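Local structure of beta-N-acetylhexosaminidase (Bacteroides fragilis, 4PYS) at residues 18-23 against 107-112; 166-169 against 175-178; 358-363 against 369-374; 395-398 against 402-405. The protein probably hydrolyses terminal, non-reducing N-acetylhexosamine residues of glycans. One frame throughout, in Å; residues are numbered along the deposited sequence.

Contact 1: residues 18-23 against 107-112; sequences IERADG and RQWNTG
NE1 of Trp109 hydrogen-bonds to the backbone O of Pro120, and this polar grip on the indole helps fix the orientation in which its six-membered ring meets Arg20 and Ile18. The backbones themselves stay well apart: the closest pair of CA atoms, Ile18 and Trp109, is separated by 11.1 Å, so side chains must bridge the gap. Tryptophan suits the task, being long enough to cross and broad enough to be touched by two residues. With CG anti to the backbone N (chi1 -167°), its ring extends from the last turn of the helix toward the strand.

Arg20 meets the rim of that ring, its CD lying near the indole plane 3.5 Å from Trp109 CH2. Bends at chi2 and chi3 fold the arginine back, so that the guanidinium also stays close, with NH1 3.6 Å from Trp109 CH2. The two planes stand 80° apart, the indole directing its rim at one guanidinium face while Trp109 CZ2 sits 3.7 Å above the plane of the Arg20 group. Since the cation does not lie over the aromatic face, this is not a cation-pi stack. The aliphatic part of Arg20 can shield the tryptophan while its charged end stays near solvent. Ile18, apolar and beta-branched, suits a strand position facing the indole; its contact is loose, CG2 to Trp109 CH2 at 4.3 Å.

Strand 17-21 pairs antiparallel with strand 117-126, whose Val122 touches both Ile18 and Trp109. The contact thereby joins an outer strand of the family 20 domain 2 sheet to the C-terminal end of helix 96-109.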
loop_
_atom_site.group_PDB
_atom_site.type_symbol
_atom_site.label_atom_id
_atom_site.label_comp_id
_atom_site.label_asym_id
_atom_site.label_seq_id
_atom_site.Cartn_x
_atom_site.Cartn_y
_atom_site.Cartn_z
ATOM N N ILE A 18 3.757 -22.711 -13.653
ATOM C CA ILE A 18 4.689 -22.440 -14.743
ATOM C C ILE A 18 5.059 -23.744 -15.400
ATOM O O ILE A 18 5.573 -24.644 -14.736
ATOM C CB ILE A 18 5.999 -21.823 -14.239
ATOM C CG1 ILE A 18 5.754 -20.462 -13.606
ATOM C CG2 ILE A 18 6.996 -21.693 -15.377
ATOM C CD1 ILE A 18 7.044 -19.763 -13.195
ATOM N N GLU A 19 4.808 -23.850 -16.699
ATOM C CA GLU A 19 5.147 -25.068 -17.442
ATOM C C GLU A 19 6.084 -24.736 -18.593
ATOM O O GLU A 19 5.649 -24.193 -19.610
ATOM C CB GLU A 19 3.891 -25.726 -18.004
ATOM C CG GLU A 19 2.894 -26.192 -16.961
ATOM C CD GLU A 19 1.940 -27.245 -17.506
ATOM O OE1 GLU A 19 2.081 -28.431 -17.124
ATOM O OE2 GLU A 19 1.056 -26.891 -18.318
ATOM N N ARG A 20 7.364 -25.059 -18.429
ATOM C CA ARG A 20 8.369 -24.791 -19.453
ATOM C C ARG A 20 8.131 -25.639 -20.694
ATOM O O ARG A 20 7.664 -26.776 -20.602
ATOM C CB ARG A 20 9.768 -25.087 -18.908
ATOM C CG ARG A 20 10.115 -24.310 -17.664
ATOM C CD ARG A 20 10.300 -22.855 -18.008
ATOM N NE ARG A 20 11.569 -22.603 -18.690
ATOM C CZ ARG A 20 12.658 -22.146 -18.079
ATOM N NH1 ARG A 20 12.632 -21.890 -16.776
ATOM N NH2 ARG A 20 13.774 -21.938 -18.765
ATOM N N ALA A 21 8.441 -25.080 -21.858
ATOM C CA ALA A 21 8.440 -25.855 -23.098
ATOM C C ALA A 21 9.761 -25.639 -23.824
ATOM O O ALA A 21 10.522 -24.732 -23.489
ATOM C CB ALA A 21 7.262 -25.469 -23.981
ATOM N N ASP A 22 10.041 -26.474 -24.816
ATOM C CA ASP A 22 11.290 -26.348 -25.558
ATOM C C ASP A 22 11.339 -25.056 -26.375
ATOM O O ASP A 22 10.325 -24.602 -26.910
ATOM C CB ASP A 22 11.500 -27.563 -26.469
ATOM N N GLY A 23 12.524 -24.464 -26.458
ATOM C CA GLY A 23 12.739 -23.348 -27.356
ATOM C C GLY A 23 12.639 -21.989 -26.702
ATOM O O GLY A 23 12.464 -21.867 -25.484
ATOM N N ARG A 107 8.404 -8.924 -17.806
ATOM C CA ARG A 107 9.612 -8.169 -17.448
ATOM C C ARG A 107 10.683 -9.073 -16.864
ATOM O O ARG A 107 11.864 -8.952 -17.202
ATOM C CB ARG A 107 9.291 -7.129 -16.376
ATOM C CG ARG A 107 8.645 -5.868 -16.851
ATOM C CD ARG A 107 8.406 -4.961 -15.642
ATOM N NE ARG A 107 9.620 -4.291 -15.168
ATOM C CZ ARG A 107 9.659 -3.542 -14.066
ATOM N NH1 ARG A 107 8.563 -3.395 -13.333
ATOM N NH2 ARG A 107 10.783 -2.938 -13.702
ATOM N N GLN A 108 10.267 -9.963 -15.962
ATOM C CA GLN A 108 11.195 -10.863 -15.287
ATOM C C GLN A 108 11.507 -12.120 -16.086
ATOM O O GLN A 108 12.509 -12.782 -15.829
ATOM C CB GLN A 108 10.648 -11.248 -13.910
ATOM C CG GLN A 108 10.614 -10.067 -12.960
ATOM C CD GLN A 108 10.204 -10.447 -11.555
ATOM O OE1 GLN A 108 10.582 -11.506 -11.047
ATOM N NE2 GLN A 108 9.430 -9.584 -10.917
ATOM N N TRP A 109 10.657 -12.450 -17.052
ATOM C CA TRP A 109 10.836 -13.672 -17.818
ATOM C C TRP A 109 11.827 -13.470 -18.971
ATOM O O TRP A 109 12.472 -14.415 -19.411
ATOM C CB TRP A 109 9.477 -14.185 -18.326
ATOM C CG TRP A 109 9.528 -15.589 -18.851
ATOM C CD1 TRP A 109 9.387 -15.991 -20.150
ATOM C CD2 TRP A 109 9.731 -16.782 -18.080
ATOM N NE1 TRP A 109 9.495 -17.361 -20.234
ATOM C CE2 TRP A 109 9.714 -17.868 -18.977
ATOM C CE3 TRP A 109 9.933 -17.034 -16.717
ATOM C CZ2 TRP A 109 9.890 -19.196 -18.549
ATOM C CZ3 TRP A 109 10.105 -18.346 -16.296
ATOM C CH2 TRP A 109 10.085 -19.409 -17.206
ATOM N N ASN A 110 11.939 -12.235 -19.452
ATOM C CA ASN A 110 12.951 -11.884 -20.445
ATOM C C ASN A 110 14.342 -12.270 -19.932
ATOM O O ASN A 110 14.697 -11.929 -18.798
ATOM C CB ASN A 110 12.880 -10.374 -20.703
ATOM C CG ASN A 110 13.984 -9.878 -21.617
ATOM O OD1 ASN A 110 14.430 -10.586 -22.516
ATOM N ND2 ASN A 110 14.438 -8.649 -21.381
ATOM N N THR A 111 15.126 -12.986 -20.740
ATOM C CA THR A 111 16.427 -13.464 -20.267
ATOM C C THR A 111 17.430 -12.325 -20.087
ATOM O O THR A 111 18.312 -12.390 -19.224
ATOM C CB THR A 111 17.057 -14.496 -21.209
ATOM O OG1 THR A 111 17.607 -13.828 -22.351
ATOM C CG2 THR A 111 16.037 -15.530 -21.654
ATOM N N GLY A 112 17.305 -11.289 -20.913
ATOM C CA GLY A 112 18.261 -10.194 -20.898
ATOM C C GLY A 112 19.618 -10.626 -21.435
ATOM O O GLY A 112 20.628 -9.966 -21.194
#

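Contact 2: residues 166-169 against 175-178; sequences WHLT and RIEI
Leu168 spreads its two methyls over two neighbours. CD1 packs against the branched CB of Ile176 at 4.1 Å, while CD2 lies over the middle of the Trp166 ring in its own segment, 3.5 Å above its plane. A forked side chain is well suited to this place, since one branch can meet the facing chain and the other cover an aromatic face. Ile176 answers with its own branching: CG1 lies anti to the backbone N (chi1 179°), leaving CG2 turned to the methyl CG2 of Thr169, 4.0 Å away. Threonine thus offers carbon on this side, while its OG1 is satisfied by the backbone N of Asp225.

The two chains are tied by a single bond across the contact, from Arg175 N to Leu168 O at 2.9 Å. The donor lies almost in line with the carbonyl, the C=O...N angle being 169°, and the angle at the hydrogen is 153°. Beside this bond the first carbons of Arg175 sit beyond the carbonyl oxygen, CB 3.6 Å from Leu168 O. The rest of the arginine leads away from Leu168, and NH1 hydrogen-bonds to the backbone oxygens of Gly199 and Gln197.

The setting is the C-terminal end of barrel strand 163-170, where the chain folds back through the short antiparallel strand 173-174; helices 203-214 and 264-280 contribute Val206 and Met280 next to Ile176.

Chemically the contact divides its work: one well-directed backbone bond satisfies buried polar atoms, methyl packing fills in around it, and the arginine charge is carried off to other carbonyls. Such a mixture fits a contact whose touching residues are all buried.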
loop_
_atom_site.group_PDB
_atom_site.type_symbol
_atom_site.label_atom_id
_atom_site.label_comp_id
_atom_site.label_asym_id
_atom_site.label_seq_id
_atom_site.Cartn_x
_atom_site.Cartn_y
_atom_site.Cartn_z
ATOM N N TRP A 166 -1.282 5.641 1.298
ATOM C CA TRP A 166 -0.476 6.853 1.398
ATOM C C TRP A 166 -0.831 7.582 2.696
ATOM O O TRP A 166 -1.888 8.197 2.798
ATOM C CB TRP A 166 -0.757 7.758 0.187
ATOM C CG TRP A 166 0.324 8.761 -0.120
ATOM C CD1 TRP A 166 1.525 8.906 0.517
ATOM C CD2 TRP A 166 0.292 9.755 -1.155
ATOM N NE1 TRP A 166 2.242 9.942 -0.062
ATOM C CE2 TRP A 166 1.505 10.472 -1.090
ATOM C CE3 TRP A 166 -0.652 10.113 -2.123
ATOM C CZ2 TRP A 166 1.799 11.540 -1.956
ATOM C CZ3 TRP A 166 -0.358 11.163 -2.992
ATOM C CH2 TRP A 166 0.855 11.871 -2.893
ATOM N N HIS A 167 0.045 7.474 3.690
ATOM C CA HIS A 167 -0.194 8.035 5.013
ATOM C C HIS A 167 0.241 9.491 4.927
ATOM O O HIS A 167 1.431 9.793 5.013
ATOM C CB HIS A 167 0.630 7.253 6.052
ATOM C CG HIS A 167 0.370 7.650 7.477
ATOM N ND1 HIS A 167 -0.647 7.106 8.232
ATOM C CD2 HIS A 167 1.017 8.520 8.290
ATOM C CE1 HIS A 167 -0.631 7.641 9.443
ATOM N NE2 HIS A 167 0.370 8.502 9.503
ATOM N N LEU A 168 -0.731 10.383 4.741
ATOM C CA LEU A 168 -0.484 11.763 4.333
ATOM C C LEU A 168 -0.523 12.788 5.453
ATOM O O LEU A 168 -0.117 13.932 5.252
ATOM C CB LEU A 168 -1.528 12.185 3.287
ATOM C CG LEU A 168 -1.298 11.622 1.891
ATOM C CD1 LEU A 168 -2.626 11.564 1.129
ATOM C CD2 LEU A 168 -0.304 12.497 1.161
ATOM N N THR A 169 -1.040 12.412 6.619
ATOM C CA THR A 169 -1.195 13.388 7.693
ATOM C C THR A 169 -0.693 12.807 8.991
ATOM O O THR A 169 -0.917 11.634 9.287
ATOM C CB THR A 169 -2.665 13.813 7.890
ATOM O OG1 THR A 169 -3.402 12.719 8.454
ATOM C CG2 THR A 169 -3.289 14.228 6.555
ATOM N N ARG A 175 0.312 16.801 4.736
ATOM C CA ARG A 175 0.908 16.963 3.413
ATOM C C ARG A 175 -0.058 16.896 2.242
ATOM O O ARG A 175 0.382 16.894 1.089
ATOM C CB ARG A 175 2.054 15.955 3.222
ATOM C CG ARG A 175 3.033 16.008 4.378
ATOM C CD ARG A 175 4.475 15.749 3.982
ATOM N NE ARG A 175 5.239 15.485 5.196
ATOM C CZ ARG A 175 5.931 16.400 5.856
ATOM N NH1 ARG A 175 6.005 17.645 5.395
ATOM N NH2 ARG A 175 6.571 16.066 6.969
ATOM N N ILE A 176 -1.365 16.860 2.515
ATOM C CA ILE A 176 -2.329 16.795 1.419
ATOM C C ILE A 176 -3.013 18.149 1.265
ATOM O O ILE A 176 -3.620 18.656 2.209
ATOM C CB ILE A 176 -3.335 15.612 1.577
ATOM C CG1 ILE A 176 -4.328 15.597 0.418
ATOM C CG2 ILE A 176 -4.045 15.660 2.917
ATOM C CD1 ILE A 176 -3.684 15.236 -0.900
ATOM N N GLU A 177 -2.858 18.762 0.093
ATOM C CA GLU A 177 -3.440 20.084 -0.140
ATOM C C GLU A 177 -4.963 20.025 -0.170
ATOM O O GLU A 177 -5.549 19.209 -0.893
ATOM C CB GLU A 177 -2.916 20.704 -1.443
ATOM C CG GLU A 177 -3.474 22.107 -1.686
ATOM C CD GLU A 177 -2.998 22.746 -2.979
ATOM O OE1 GLU A 177 -3.071 22.097 -4.043
ATOM O OE2 GLU A 177 -2.569 23.915 -2.930
ATOM N N ILE A 178 -5.586 20.896 0.623
ATOM C CA ILE A 178 -7.036 21.044 0.677
ATOM C C ILE A 178 -7.314 22.504 0.348
ATOM O O ILE A 178 -6.953 23.387 1.124
ATOM C CB ILE A 178 -7.597 20.736 2.087
ATOM C CG1 ILE A 178 -7.187 19.332 2.561
ATOM C CG2 ILE A 178 -9.118 20.891 2.101
ATOM C CD1 ILE A 178 -7.573 18.197 1.609
#

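Contact 3: residues 358-363 against 369-374; sequences IQWWNW and LALKNA. With FMT (formic acid), chain I.
Trp360 and Leu371 make the tight half of this contact: Leu371 CB lies over the indole face, 4.0 Å from the centroid of the Trp360 six-membered ring and only 15° off its normal, a CH-pi contact. Leu371 CD2 extends the cover to Trp360 CZ3 at 3.9 Å. Ala370 CB approaches Trp360 CD1 at 3.8 Å, and farther along Ala374 CB reaches Ile358 CG1 at 4.1 Å. Alanines, with so little side chain, let 369-374 lie close to 358-360, the axes of these short segments 8.2 Å apart. The indole is oriented further by Trp360 NE1, bonded to Arg367 O.

Beyond the strand's end the packing gives way to partly exposed Trp361 and Asn362, and a formate, probably from the crystallisation liquor, sits there. Trp361 N donates to formate O2 at 3.0 Å. Asn362 N donates to formate O1 at 2.9 Å, and Tyr346 OH is a further partner. Two adjacent backbone N-H groups thus hold the two carboxylate oxygens.

The segments 358-360 and 369-374 run roughly antiparallel (150°), and the chain then returns in strand 381-383, parallel to strand 356-360: a beta-alpha-beta crossover of the TIM barrel.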
loop_
_atom_site.group_PDB
_atom_site.type_symbol
_atom_site.label_atom_id
_atom_site.label_comp_id
_atom_site.label_asym_id
_atom_site.label_seq_id
_atom_site.Cartn_x
_atom_site.Cartn_y
_atom_site.Cartn_z
ATOM N N ILE A 358 -11.376 -2.894 9.046
ATOM C CA ILE A 358 -10.427 -2.813 10.157
ATOM C C ILE A 358 -9.019 -3.245 9.742
ATOM O O ILE A 358 -8.834 -4.333 9.197
ATOM C CB ILE A 358 -10.890 -3.704 11.336
ATOM C CG1 ILE A 358 -12.249 -3.228 11.870
ATOM C CG2 ILE A 358 -9.847 -3.713 12.441
ATOM C CD1 ILE A 358 -12.262 -1.791 12.373
ATOM N N GLN A 359 -8.024 -2.403 10.006
ATOM C CA GLN A 359 -6.646 -2.772 9.709
ATOM C C GLN A 359 -5.980 -3.233 10.997
ATOM O O GLN A 359 -5.734 -2.441 11.907
ATOM C CB GLN A 359 -5.872 -1.617 9.070
ATOM C CG GLN A 359 -4.483 -2.035 8.594
ATOM C CD GLN A 359 -3.937 -1.131 7.500
ATOM O OE1 GLN A 359 -4.476 -0.056 7.237
ATOM N NE2 GLN A 359 -2.858 -1.564 6.862
ATOM N N TRP A 360 -5.743 -4.538 11.071
ATOM C CA TRP A 360 -5.232 -5.207 12.264
ATOM C C TRP A 360 -3.719 -5.051 12.297
ATOM O O TRP A 360 -3.039 -5.460 11.356
ATOM C CB TRP A 360 -5.635 -6.683 12.182
ATOM C CG TRP A 360 -5.008 -7.613 13.180
ATOM C CD1 TRP A 360 -4.724 -7.368 14.496
ATOM C CD2 TRP A 360 -4.590 -8.954 12.920
ATOM N NE1 TRP A 360 -4.149 -8.491 15.067
ATOM C CE2 TRP A 360 -4.058 -9.473 14.117
ATOM C CE3 TRP A 360 -4.611 -9.767 11.781
ATOM C CZ2 TRP A 360 -3.550 -10.778 14.207
ATOM C CZ3 TRP A 360 -4.104 -11.062 11.873
ATOM C CH2 TRP A 360 -3.582 -11.549 13.078
ATOM N N TRP A 361 -3.186 -4.448 13.360
ATOM C CA TRP A 361 -1.760 -4.085 13.344
ATOM C C TRP A 361 -0.944 -4.406 14.604
ATOM O O TRP A 361 0.243 -4.720 14.499
ATOM C CB TRP A 361 -1.581 -2.600 13.005
ATOM C CG TRP A 361 -1.919 -1.687 14.151
ATOM C CD1 TRP A 361 -3.138 -1.136 14.431
ATOM C CD2 TRP A 361 -1.013 -1.193 15.153
ATOM N NE1 TRP A 361 -3.049 -0.340 15.557
ATOM C CE2 TRP A 361 -1.755 -0.359 16.014
ATOM C CE3 TRP A 361 0.352 -1.378 15.403
ATOM C CZ2 TRP A 361 -1.173 0.288 17.117
ATOM C CZ3 TRP A 361 0.925 -0.739 16.498
ATOM C CH2 TRP A 361 0.166 0.083 17.337
ATOM N N ASN A 362 -1.537 -4.298 15.790
ATOM C CA ASN A 362 -0.708 -4.408 16.993
ATOM C C ASN A 362 -0.628 -5.817 17.580
ATOM O O ASN A 362 -1.150 -6.079 18.662
ATOM C CB ASN A 362 -1.127 -3.394 18.066
ATOM C CG ASN A 362 -0.050 -3.181 19.111
ATOM O OD1 ASN A 362 0.977 -3.866 19.109
ATOM N ND2 ASN A 362 -0.275 -2.231 20.011
ATOM N N TRP A 363 0.043 -6.715 16.860
ATOM C CA TRP A 363 0.289 -8.071 17.349
ATOM C C TRP A 363 1.126 -8.042 18.622
ATOM O O TRP A 363 0.802 -8.714 19.609
ATOM C CB TRP A 363 1.020 -8.889 16.283
ATOM C CG TRP A 363 1.438 -10.247 16.776
ATOM C CD1 TRP A 363 2.649 -10.594 17.308
ATOM C CD2 TRP A 363 0.640 -11.434 16.786
ATOM N NE1 TRP A 363 2.651 -11.928 17.647
ATOM C CE2 TRP A 363 1.429 -12.466 17.335
ATOM C CE3 TRP A 363 -0.664 -11.727 16.383
ATOM C CZ2 TRP A 363 0.952 -13.770 17.487
ATOM C CZ3 TRP A 363 -1.132 -13.024 16.529
ATOM C CH2 TRP A 363 -0.328 -14.028 17.077
ATOM N N LEU A 369 -6.386 -9.455 19.076
ATOM C CA LEU A 369 -7.580 -8.819 19.640
ATOM C C LEU A 369 -8.439 -8.119 18.581
ATOM O O LEU A 369 -9.652 -8.299 18.548
ATOM C CB LEU A 369 -7.212 -7.830 20.759
ATOM C CG LEU A 369 -8.390 -7.130 21.454
ATOM C CD1 LEU A 369 -9.383 -8.150 21.980
ATOM C CD2 LEU A 369 -7.915 -6.236 22.583
ATOM N N ALA A 370 -7.813 -7.332 17.711
ATOM C CA ALA A 370 -8.576 -6.585 16.709
ATOM C C ALA A 370 -9.207 -7.516 15.688
ATOM O O ALA A 370 -10.340 -7.300 15.244
ATOM C CB ALA A 370 -7.701 -5.577 16.011
ATOM N N LEU A 371 -8.457 -8.536 15.295
ATOM C CA LEU A 371 -8.972 -9.550 14.393
ATOM C C LEU A 371 -10.199 -10.214 15.011
ATOM O O LEU A 371 -11.226 -10.378 14.354
ATOM C CB LEU A 371 -7.897 -10.604 14.114
ATOM C CG LEU A 371 -8.380 -11.825 13.332
ATOM C CD1 LEU A 371 -8.821 -11.397 11.964
ATOM C CD2 LEU A 371 -7.296 -12.888 13.223
ATOM N N LYS A 372 -10.095 -10.592 16.282
ATOM C CA LYS A 372 -11.207 -11.252 16.967
ATOM C C LYS A 372 -12.449 -10.365 17.099
ATOM O O LYS A 372 -13.574 -10.831 16.916
ATOM C CB LYS A 372 -10.771 -11.776 18.339
ATOM C CG LYS A 372 -10.001 -13.093 18.281
ATOM C CD LYS A 372 -9.925 -13.788 19.643
ATOM C CE LYS A 372 -8.774 -13.271 20.505
ATOM N NZ LYS A 372 -9.139 -12.078 21.322
ATOM N N ASN A 373 -12.261 -9.088 17.413
ATOM C CA ASN A 373 -13.412 -8.199 17.577
ATOM C C ASN A 373 -14.030 -7.788 16.244
ATOM O O ASN A 373 -15.235 -7.557 16.150
ATOM C CB ASN A 373 -13.043 -6.979 18.419
ATOM C CG ASN A 373 -12.838 -7.331 19.878
ATOM O OD1 ASN A 373 -13.063 -8.470 20.280
ATOM N ND2 ASN A 373 -12.413 -6.360 20.677
ATOM N N ALA A 374 -13.200 -7.702 15.210
ATOM C CA ALA A 374 -13.706 -7.430 13.871
ATOM C C ALA A 374 -14.621 -8.558 13.383
ATOM O O ALA A 374 -15.668 -8.291 12.796
ATOM C CB ALA A 374 -12.565 -7.196 12.902
HETATM C C FMT I . -4.881 -4.027 16.285
HETATM O O1 FMT I . -4.044 -3.713 17.117
HETATM O O2 FMT I . -5.162 -3.340 15.311
#

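Contact 4: residues 395-398 against 402-405; sequences LTPW and TQAR. With FMT (formic acid), chain H.
Pro397 has the most surface buried here, followed by Gln403 and then Thr402; the proline ring is met by the amide of Gln403 and, less closely, by the backbone of Thr402. Its CG lies 3.8 Å from Gln403 OE1, and its CD is nearly as close to the same oxygen. The amide therefore comes alongside the CG-CD edge of the ring with its carbonyl oxygen rather than with a carbon. These are ordinary van der Waals contacts between an oxygen and CH2 groups.

Gln403 reaches this position by starting out extended, CG anti to its backbone N (chi1 -175°), and then bending at chi2 (62°), which brings the amide back toward Pro397. A long, flexible polar residue fits an exposed site of this kind: its chain lets the amide lie against the proline while remaining compatible with water. Thr402 takes part through its backbone, its carbonyl carbon 4.3 Å from Pro397 CG, while its CB points away. Its polar atoms serve the turn instead. Thr402 O accepts from Arg405 N at 3.0 Å, and OG1 receives a weak bond from Ala404 N at 3.4 Å. Proline, with a restricted phi and no N-H to satisfy, suits an exposed stretch of irregular chain.

Arg405 closes the turn. Its NH1 bonds to Gly400 O, and NH2 donates, in the guanidinium plane, to O2 of a formate at 2.9 Å, probably from the crystallisation liquor.

Both segments belong to the loop joining helix 386-389 to helix 409-415. Ala404 O is bonded to Tyr387 OH of the first of these, and the side chains of Ala404 and Arg405 touch Arg364 on helix 363-366.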
loop_
_atom_site.group_PDB
_atom_site.type_symbol
_atom_site.label_atom_id
_atom_site.label_comp_id
_atom_site.label_asym_id
_atom_site.label_seq_id
_atom_site.Cartn_x
_atom_site.Cartn_y
_atom_site.Cartn_z
ATOM N N LEU A 395 16.780 -4.841 11.331
ATOM C CA LEU A 395 17.199 -6.196 11.702
ATOM C C LEU A 395 17.989 -6.220 13.011
ATOM O O LEU A 395 18.090 -7.269 13.660
ATOM C CB LEU A 395 18.025 -6.844 10.591
ATOM C CG LEU A 395 17.277 -7.621 9.510
ATOM C CD1 LEU A 395 16.507 -6.684 8.565
ATOM C CD2 LEU A 395 18.259 -8.500 8.747
ATOM N N THR A 396 18.566 -5.075 13.377
ATOM C CA THR A 396 19.317 -4.926 14.628
ATOM C C THR A 396 18.921 -3.566 15.201
ATOM O O THR A 396 18.456 -2.710 14.456
ATOM C CB THR A 396 20.847 -4.997 14.390
ATOM O OG1 THR A 396 21.225 -4.051 13.381
ATOM C CG2 THR A 396 21.263 -6.396 13.938
ATOM N N PRO A 397 19.078 -3.368 16.522
ATOM C CA PRO A 397 18.563 -2.146 17.158
ATOM C C PRO A 397 19.089 -0.835 16.567
ATOM O O PRO A 397 20.257 -0.739 16.182
ATOM C CB PRO A 397 19.017 -2.296 18.616
ATOM C CG PRO A 397 19.094 -3.777 18.826
ATOM C CD PRO A 397 19.596 -4.329 17.517
ATOM N N TRP A 398 18.216 0.167 16.520
ATOM C CA TRP A 398 18.541 1.468 15.956
ATOM C C TRP A 398 17.607 2.504 16.554
ATOM O O TRP A 398 16.393 2.419 16.384
ATOM C CB TRP A 398 18.389 1.443 14.432
ATOM C CG TRP A 398 18.619 2.783 13.809
ATOM C CD1 TRP A 398 19.814 3.440 13.677
ATOM C CD2 TRP A 398 17.626 3.638 13.241
ATOM N NE1 TRP A 398 19.619 4.645 13.048
ATOM C CE2 TRP A 398 18.282 4.794 12.777
ATOM C CE3 TRP A 398 16.241 3.538 13.083
ATOM C CZ2 TRP A 398 17.596 5.844 12.157
ATOM C CZ3 TRP A 398 15.559 4.583 12.465
ATOM C CH2 TRP A 398 16.239 5.718 12.010
ATOM N N THR A 402 14.285 -1.003 19.786
ATOM C CA THR A 402 15.100 -1.927 20.577
ATOM C C THR A 402 15.017 -3.312 19.950
ATOM O O THR A 402 14.395 -3.486 18.908
ATOM C CB THR A 402 14.614 -2.030 22.036
ATOM O OG1 THR A 402 13.293 -2.587 22.066
ATOM C CG2 THR A 402 14.597 -0.665 22.694
ATOM N N GLN A 403 15.637 -4.295 20.594
ATOM C CA GLN A 403 15.588 -5.677 20.119
ATOM C C GLN A 403 14.159 -6.159 19.874
ATOM O O GLN A 403 13.892 -6.912 18.933
ATOM C CB GLN A 403 16.272 -6.589 21.140
ATOM C CG GLN A 403 16.381 -8.026 20.678
ATOM C CD GLN A 403 17.216 -8.160 19.416
ATOM O OE1 GLN A 403 18.236 -7.485 19.260
ATOM N NE2 GLN A 403 16.787 -9.031 18.508
ATOM N N ALA A 404 13.237 -5.712 20.719
ATOM C CA ALA A 404 11.833 -6.117 20.615
ATOM C C ALA A 404 11.155 -5.690 19.307
ATOM O O ALA A 404 10.165 -6.302 18.888
ATOM C CB ALA A 404 11.047 -5.607 21.817
ATOM N N ARG A 405 11.663 -4.637 18.673
ATOM C CA ARG A 405 11.107 -4.208 17.390
ATOM C C ARG A 405 12.134 -4.373 16.278
ATOM O O ARG A 405 12.473 -3.426 15.568
ATOM C CB ARG A 405 10.565 -2.777 17.456
ATOM C CG ARG A 405 9.370 -2.645 18.394
ATOM C CD ARG A 405 8.632 -1.324 18.203
ATOM N NE ARG A 405 9.474 -0.185 18.547
ATOM C CZ ARG A 405 9.306 1.043 18.061
ATOM N NH1 ARG A 405 10.128 2.017 18.422
ATOM N NH2 ARG A 405 8.324 1.292 17.208
HETATM C C FMT H . 4.825 -0.616 16.279
HETATM O O1 FMT H . 4.419 -1.527 16.996
HETATM O O2 FMT H . 5.864 0.016 16.502
#

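In the fold
Contacts 2 and 3 are the buried pair, both built on the barrel sheet of the catalytic domain. Their centres are about 25 Å apart and they do not touch, the nearest atoms being about 8 Å apart. In each a leucine carbon covers a tryptophan face, within one segment in contact 2 and across the contact in contact 3. They differ in polar content: a backbone bond crosses contact 2, whereas contact 3 joins strand to helix by carbon alone. Contact 4 lies at the surface, within one irregular loop, and rests on a proline and an amide. Contact 1 stands apart in the domain 2 sheet and is mixed: a buried indole meets an exposed arginine.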